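Local structure of alpha-L-rhamnosidase (Aspergillus terreus, 6GSZ) at residues L582-A588 with W739-D743; E654-G658 with K691-A697; G703-S707 with S769-V774. The protein probably hydrolyses terminal non-reducing alpha-L-rhamnose residues of alpha-L-rhamnosides, as a calcium-binding glycoside hydrolase. All coordinates share one frame; numbering follows the deposited sequence. Where two conformers were deposited one is given.

Contact 1: L582-A588 with W739-D743; sequences LDPKAPA and WERWD. With MAN (alpha-D-mannopyranose), chain F.
L582 reaches between E740 and R741, its side chain crossing each of theirs at about a right angle. One methyl, CD1, lies 3.7 Å from CG of E740, while the other, CD2, sits over one face of the R741 guanidinium, 3.6 Å from NH1. The arginine runs extended from CG to NE (chi2 172°, chi3 169°), which carries the guanidinium past L582 to A588. There NH2 donates to the backbone O of A588 over 2.9 Å; the bond lands on a carbonyl lone pair but is bent, with 137° at the hydrogen. NE donates to M756 O, and a water joins NH1 to P587 O. Farther along, P584 and W742 lie side by side and point the same way, with P584 CB 3.9 Å from W742 CD1; the indole NE1 donates to T694 O. A second water links L582 O to W742 N. The 582-588 loop is shaped by a type I turn from D583 to A586 and an Asx turn, in which D583 OD1 accepts from K585 N. A mannose of an attached glycan lies by the turn, where its O4 donates to A586 O at 2.8 Å. E740 is salt-bridged to R464 and touches the bound glucose; the contact joins two loops of the six-hairpin glycosidase domain at its sugar pocket.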
# COMPACT_ATOMS: atom_id res chain seq x y z
N LEU A 582 -16.29 1.74 15.19
CA LEU A 582 -15.65 2.96 15.68
C LEU A 582 -16.50 4.20 15.36
O LEU A 582 -15.99 5.29 15.30
CB LEU A 582 -14.20 3.06 15.17
CG LEU A 582 -13.19 2.24 15.97
CD1 LEU A 582 -11.82 2.27 15.31
CD2 LEU A 582 -13.13 2.71 17.41
N ASP A 583 -17.82 4.00 15.29
CA ASP A 583 -18.79 5.10 15.44
C ASP A 583 -18.30 5.90 16.64
O ASP A 583 -17.98 5.30 17.66
CB ASP A 583 -20.20 4.50 15.64
CG ASP A 583 -21.34 5.44 15.95
OD1 ASP A 583 -21.09 6.54 16.50
OD2 ASP A 583 -22.48 5.04 15.65
N PRO A 584 -18.19 7.24 16.59
CA PRO A 584 -17.67 8.00 17.73
C PRO A 584 -18.50 7.87 19.02
O PRO A 584 -17.98 8.16 20.12
CB PRO A 584 -17.68 9.45 17.24
CG PRO A 584 -18.67 9.47 16.13
CD PRO A 584 -18.57 8.11 15.46
N LYS A 585 -19.75 7.43 18.93
CA LYS A 585 -20.60 7.22 20.08
C LYS A 585 -20.46 5.80 20.67
O LYS A 585 -20.99 5.55 21.75
CB LYS A 585 -22.07 7.46 19.72
CG LYS A 585 -22.43 8.85 19.25
CD LYS A 585 -22.47 9.88 20.29
CE LYS A 585 -23.21 11.12 19.79
NZ LYS A 585 -22.75 12.33 20.50
N ALA A 586 -19.74 4.89 19.99
CA ALA A 586 -19.53 3.56 20.57
C ALA A 586 -18.66 3.69 21.82
O ALA A 586 -17.74 4.52 21.87
CB ALA A 586 -18.89 2.63 19.57
N PRO A 587 -18.90 2.86 22.86
CA PRO A 587 -18.04 2.86 24.05
C PRO A 587 -16.60 2.49 23.66
O PRO A 587 -16.42 1.68 22.74
CB PRO A 587 -18.64 1.77 24.95
CG PRO A 587 -20.03 1.56 24.45
CD PRO A 587 -19.95 1.83 22.96
N ALA A 588 -15.60 3.07 24.35
CA ALA A 588 -14.16 2.78 24.01
C ALA A 588 -13.85 1.27 24.04
O ALA A 588 -13.08 0.79 23.18
CB ALA A 588 -13.25 3.55 24.92
N TRP A 739 -5.70 9.05 12.77
CA TRP A 739 -5.76 8.16 13.95
C TRP A 739 -6.87 7.12 13.75
O TRP A 739 -7.84 7.34 13.04
CB TRP A 739 -6.01 8.95 15.23
CG TRP A 739 -5.06 10.08 15.47
CD1 TRP A 739 -3.82 10.29 14.95
CD2 TRP A 739 -5.28 11.14 16.41
NE1 TRP A 739 -3.26 11.42 15.49
CE2 TRP A 739 -4.14 11.97 16.38
CE3 TRP A 739 -6.36 11.48 17.22
CZ2 TRP A 739 -4.02 13.11 17.19
CZ3 TRP A 739 -6.26 12.61 18.01
CH2 TRP A 739 -5.11 13.40 18.00
N GLU A 740 -6.73 5.99 14.41
CA GLU A 740 -7.72 4.91 14.38
C GLU A 740 -9.09 5.39 14.84
O GLU A 740 -10.10 5.09 14.19
CB GLU A 740 -7.20 3.79 15.26
CG GLU A 740 -8.09 2.57 15.40
CD GLU A 740 -7.50 1.44 16.23
OE1 GLU A 740 -6.74 1.74 17.18
OE2 GLU A 740 -7.83 0.27 15.90
N ARG A 741 -9.12 6.00 16.02
CA ARG A 741 -10.31 6.54 16.60
C ARG A 741 -10.37 8.05 16.34
O ARG A 741 -9.35 8.74 16.33
CB ARG A 741 -10.26 6.40 18.12
CG ARG A 741 -10.12 4.97 18.60
CD ARG A 741 -9.88 4.92 20.09
NE ARG A 741 -9.99 3.57 20.65
CZ ARG A 741 -11.13 2.94 20.92
NH1 ARG A 741 -12.32 3.56 20.81
NH2 ARG A 741 -11.09 1.67 21.31
N TRP A 742 -11.58 8.57 16.19
CA TRP A 742 -11.73 10.04 16.11
C TRP A 742 -10.99 10.67 17.31
O TRP A 742 -10.26 11.70 17.18
CB TRP A 742 -13.21 10.45 16.04
CG TRP A 742 -13.89 9.94 14.81
CD1 TRP A 742 -14.82 8.96 14.70
CD2 TRP A 742 -13.67 10.43 13.48
NE1 TRP A 742 -15.19 8.78 13.39
CE2 TRP A 742 -14.47 9.65 12.62
CE3 TRP A 742 -12.82 11.40 12.94
CZ2 TRP A 742 -14.53 9.89 11.26
CZ3 TRP A 742 -12.88 11.63 11.59
CH2 TRP A 742 -13.70 10.86 10.76
N ASP A 743 -11.11 10.01 18.46
CA ASP A 743 -10.57 10.52 19.73
C ASP A 743 -9.44 9.61 20.25
O ASP A 743 -9.41 9.30 21.44
CB ASP A 743 -11.70 10.64 20.79
CG ASP A 743 -12.50 9.37 21.03
OD1 ASP A 743 -12.28 8.36 20.30
OD2 ASP A 743 -13.41 9.40 21.86
C1 MAN F . -19.84 9.40 25.08
C2 MAN F . -20.46 8.17 24.41
C3 MAN F . -19.37 7.10 24.26
C4 MAN F . -18.18 7.65 23.45
C5 MAN F . -17.70 8.94 24.11
C6 MAN F . -16.63 9.62 23.28
O2 MAN F . -21.01 8.57 23.17
O3 MAN F . -19.93 5.87 23.73
O4 MAN F . -17.02 6.71 23.43
O5 MAN F . -18.72 9.92 24.34
O6 MAN F . -16.35 10.81 23.97
O HOH W 1 -13.73 6.54 16.68
O HOH W 2 -15.49 9.46 19.85
O HOH W 3 -15.01 2.53 20.50

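Contact 2: E654-G658 with K691-A697; sequences ETQTG and KVGTGFA
Q656 lays its extended side chain against the backbone of the 691-697 loop and uses both ends of its amide. NE2 donates to K691 O over 3.1 Å, nearly straight at 169° and with the acceptor in the amide plane. OE1 receives G693 N at 2.8 Å, but this donor stands above the carbonyl plane and the bond is bent. Held at two points, the amide is fixed in its rotation, with Q656 CD 3.5 Å from G693 CA. Beside it the methyl CG2 of T694 wedges between the two helix residues, 3.7 Å from Q656 CB and 3.3 Å from T657 OG1. These residues form the first turn of helix 656-664 of the six-hairpin domain, an (alpha/alpha)6 barrel; F696 of the facing loop touches the bound glucose. T655 is the N-cap, with OG1 accepting from G658 N at 2.9 Å. T657 turns OG1 to the side of its backbone N (chi1 -65°), where the hydroxyl bonds to D580, whose carboxylate also takes G695 N and A697 N. Packing is looser at both ends. At one, T657 CG2 and A697 CB are 4.3 Å apart; at the other, the K691 side chain leads away. A water accepts from T657 N and donates to G693 O, linking the backbones. L702 of helix 699-708 and M718 of helix 712-719 touch Q656.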
# COMPACT_ATOMS: atom_id res chain seq x y z
N GLU A 654 -32.04 6.81 12.05
CA GLU A 654 -31.78 8.10 11.40
C GLU A 654 -30.47 8.69 11.95
O GLU A 654 -30.45 9.60 12.76
CB GLU A 654 -32.97 9.03 11.62
CG GLU A 654 -34.21 8.67 10.80
CD GLU A 654 -34.27 9.31 9.42
OE1 GLU A 654 -34.04 10.52 9.35
OE2 GLU A 654 -34.49 8.55 8.40
N THR A 655 -29.38 8.10 11.48
CA THR A 655 -28.02 8.41 11.85
C THR A 655 -27.24 8.77 10.58
O THR A 655 -27.72 8.57 9.46
CB THR A 655 -27.36 7.20 12.50
OG1 THR A 655 -27.35 6.10 11.56
CG2 THR A 655 -28.07 6.78 13.78
N GLN A 656 -26.06 9.34 10.76
CA GLN A 656 -25.26 9.71 9.62
C GLN A 656 -25.04 8.48 8.72
O GLN A 656 -25.20 8.58 7.51
CB GLN A 656 -23.97 10.39 10.04
CG GLN A 656 -24.20 11.76 10.63
CD GLN A 656 -22.92 12.49 10.94
OE1 GLN A 656 -21.88 12.25 10.32
NE2 GLN A 656 -22.99 13.37 11.94
N THR A 657 -24.60 7.35 9.31
CA THR A 657 -24.38 6.16 8.48
C THR A 657 -25.70 5.56 7.96
O THR A 657 -25.77 5.12 6.80
CB THR A 657 -23.57 5.11 9.26
OG1 THR A 657 -22.29 5.69 9.50
CG2 THR A 657 -23.43 3.80 8.53
N GLY A 658 -26.72 5.52 8.81
CA GLY A 658 -27.99 4.94 8.44
C GLY A 658 -28.69 5.62 7.26
O GLY A 658 -29.36 4.93 6.48
N LYS A 691 -20.17 17.87 13.60
CA LYS A 691 -19.22 16.84 14.03
C LYS A 691 -19.55 15.53 13.33
O LYS A 691 -20.72 15.18 13.08
CB LYS A 691 -19.28 16.65 15.55
CG LYS A 691 -18.85 17.88 16.32
CD LYS A 691 -19.10 17.80 17.80
CE LYS A 691 -18.49 18.98 18.53
NZ LYS A 691 -19.52 19.86 19.12
N VAL A 692 -18.50 14.81 12.97
CA VAL A 692 -18.64 13.54 12.25
C VAL A 692 -19.34 12.53 13.14
O VAL A 692 -19.06 12.46 14.36
CB VAL A 692 -17.28 12.97 11.80
CG1 VAL A 692 -16.45 13.98 11.05
CG2 VAL A 692 -16.50 12.39 12.96
N GLY A 693 -20.21 11.72 12.55
CA GLY A 693 -21.00 10.76 13.26
C GLY A 693 -20.90 9.34 12.73
O GLY A 693 -21.60 8.48 13.19
N THR A 694 -19.97 9.13 11.79
CA THR A 694 -19.79 7.85 11.09
C THR A 694 -18.59 7.08 11.65
O THR A 694 -17.60 7.67 12.00
CB THR A 694 -19.60 8.14 9.59
OG1 THR A 694 -18.56 9.11 9.43
CG2 THR A 694 -20.86 8.64 8.91
N GLY A 695 -18.70 5.74 11.60
CA GLY A 695 -17.55 4.85 11.76
C GLY A 695 -17.00 4.39 10.42
O GLY A 695 -17.13 5.09 9.40
N PHE A 696 -16.43 3.18 10.38
CA PHE A 696 -15.72 2.71 9.19
C PHE A 696 -16.70 2.51 8.02
O PHE A 696 -16.27 2.53 6.88
CB PHE A 696 -14.91 1.44 9.48
CG PHE A 696 -13.56 1.59 10.15
CD1 PHE A 696 -13.28 2.67 10.99
CD2 PHE A 696 -12.59 0.64 9.96
CE1 PHE A 696 -12.06 2.79 11.63
CE2 PHE A 696 -11.37 0.75 10.62
CZ PHE A 696 -11.09 1.82 11.43
N ALA A 697 -17.96 2.20 8.35
CA ALA A 697 -18.92 1.90 7.27
C ALA A 697 -19.34 3.17 6.52
O ALA A 697 -19.63 3.10 5.34
CB ALA A 697 -20.15 1.19 7.80
O HOH W 4 -23.89 7.11 12.13

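Contact 3: G703-S707 with S769-V774; sequences GHTLS and SWLHEV
With chi1 at -164°, W770 holds CG opposite its own backbone N and swings the indole across to helix 703-707, whereas H704 turns CG to the side of its backbone N and sends the imidazole back toward helix 769-774. The two side chains thus slide past each other in opposite directions. W770 CD1 lies over one face of the histidine ring, offset toward its rim; the ring planes are inclined by 57°, so the pair is oblique. At the edge of the imidazole, NE2 and S769 OG share a nearly straight hydrogen bond of 2.8 Å, in which either may donate. The indole makes a matching polar contact at the other end: NE1 donates to S707 OG over 2.9 Å, with the oxygen close to the ring plane. Each aromatic ring is therefore tethered to a serine of the opposite helix. Both helices belong to the (alpha/alpha)6 glycosidase domain; the axes of segments 703-707 and 769-774 approach to 10.5 Å at 35°, and the second segment widens into a pi-type turn at 771-774. Their backbones come nearest where G703 meets W770, CA to CA 6.2 Å, and W770 CD1 approaches G703 C to 3.3 Å. S707 OG has a second partner in S712, and F715 and Y716 of helix 712-719 meet the indole edge-to-face. V774 CG1 packs near S707 OG, while V774 CB lies over a face of its own helix's W770. E773 crosses H704 at about a right angle, OE1 3.5 Å from CE1, its carboxylate being salt-bridged to R479 of helix 471-484.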
# COMPACT_ATOMS: atom_id res chain seq x y z
N GLY A 703 -18.76 12.35 2.54
CA GLY A 703 -18.62 13.54 1.73
C GLY A 703 -19.17 13.33 0.33
O GLY A 703 -19.82 14.22 -0.23
N HIS A 704 -18.91 12.17 -0.26
CA HIS A 704 -19.38 11.87 -1.60
C HIS A 704 -20.89 11.80 -1.63
O HIS A 704 -21.51 12.19 -2.64
CB HIS A 704 -18.77 10.59 -2.15
CG HIS A 704 -17.30 10.71 -2.28
ND1 HIS A 704 -16.72 11.62 -3.13
CD2 HIS A 704 -16.29 10.09 -1.64
CE1 HIS A 704 -15.40 11.53 -3.03
NE2 HIS A 704 -15.11 10.61 -2.10
N THR A 705 -21.51 11.34 -0.55
CA THR A 705 -22.94 11.22 -0.48
C THR A 705 -23.54 12.63 -0.45
O THR A 705 -24.53 12.94 -1.17
CB THR A 705 -23.39 10.42 0.75
OG1 THR A 705 -22.86 9.09 0.69
CG2 THR A 705 -24.90 10.37 0.87
N LEU A 706 -22.99 13.51 0.39
CA LEU A 706 -23.52 14.85 0.51
C LEU A 706 -23.35 15.58 -0.82
O LEU A 706 -24.29 16.26 -1.29
CB LEU A 706 -22.84 15.59 1.68
CG LEU A 706 -23.28 15.11 3.06
CD1 LEU A 706 -22.28 15.56 4.10
CD2 LEU A 706 -24.67 15.63 3.39
N SER A 707 -22.21 15.47 -1.46
CA SER A 707 -21.98 16.13 -2.75
C SER A 707 -22.92 15.57 -3.84
O SER A 707 -23.40 16.32 -4.68
CB SER A 707 -20.53 16.01 -3.17
OG SER A 707 -19.71 16.74 -2.27
N SER A 769 -10.17 11.25 -0.65
CA SER A 769 -10.81 11.21 -1.98
C SER A 769 -11.74 12.38 -2.22
O SER A 769 -11.91 12.78 -3.36
CB SER A 769 -11.53 9.90 -2.23
OG SER A 769 -12.59 9.69 -1.33
N TRP A 770 -12.35 12.89 -1.15
CA TRP A 770 -13.22 14.07 -1.30
C TRP A 770 -12.36 15.30 -1.59
O TRP A 770 -12.72 16.18 -2.40
CB TRP A 770 -14.11 14.28 -0.07
CG TRP A 770 -15.27 15.20 -0.31
CD1 TRP A 770 -16.48 14.83 -0.78
CD2 TRP A 770 -15.33 16.60 -0.00
NE1 TRP A 770 -17.29 15.92 -0.86
CE2 TRP A 770 -16.61 17.03 -0.43
CE3 TRP A 770 -14.44 17.55 0.51
CZ2 TRP A 770 -17.03 18.35 -0.29
CZ3 TRP A 770 -14.86 18.86 0.64
CH2 TRP A 770 -16.14 19.24 0.25
N LEU A 771 -11.22 15.43 -0.92
CA LEU A 771 -10.27 16.51 -1.23
C LEU A 771 -9.86 16.44 -2.71
O LEU A 771 -9.86 17.44 -3.43
CB LEU A 771 -9.04 16.42 -0.34
CG LEU A 771 -9.27 16.37 1.17
CD1 LEU A 771 -7.94 16.35 1.92
CD2 LEU A 771 -10.14 17.41 1.75
N HIS A 772 -9.58 15.24 -3.19
CA HIS A 772 -9.09 15.07 -4.54
C HIS A 772 -10.20 15.38 -5.55
O HIS A 772 -9.92 16.02 -6.61
CB HIS A 772 -8.56 13.64 -4.79
CG HIS A 772 -7.49 13.18 -3.84
ND1 HIS A 772 -7.39 11.85 -3.50
CD2 HIS A 772 -6.51 13.84 -3.19
CE1 HIS A 772 -6.35 11.74 -2.68
NE2 HIS A 772 -5.79 12.94 -2.47
N GLU A 773 -11.37 14.77 -5.33
CA GLU A 773 -12.41 14.72 -6.38
C GLU A 773 -13.36 15.93 -6.35
O GLU A 773 -13.94 16.25 -7.39
CB GLU A 773 -13.28 13.48 -6.24
CG GLU A 773 -12.49 12.17 -6.37
CD GLU A 773 -13.37 10.93 -6.36
OE1 GLU A 773 -14.62 11.05 -6.45
OE2 GLU A 773 -12.81 9.83 -6.17
N VAL A 774 -13.54 16.55 -5.21
CA VAL A 774 -14.53 17.61 -5.08
C VAL A 774 -13.84 18.96 -4.90
O VAL A 774 -14.08 19.90 -5.67
CB VAL A 774 -15.56 17.31 -3.97
CG1 VAL A 774 -16.54 18.44 -3.85
CG2 VAL A 774 -16.30 16.01 -4.24

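How the contacts relate
Along the chain, the 582-588 loop comes first and meets its partner only at 739-743, so contact 1 closes a long, largely helical stretch. Contact 2 is nested inside it, joining the start of helix 656-664 to the loop that precedes helix 699-708. Contact 3 opens on that same helix and closes on helix 768-775, beyond 739-743; it therefore crosses contact 1 but follows contact 2 in series. Contacts 1 and 2 touch directly, V692 packing against W742 and P584, with centres 11 Å apart. Contact 3 stands about 16 Å from contact 2, centre to centre, and ties helices within the same glycosidase domain.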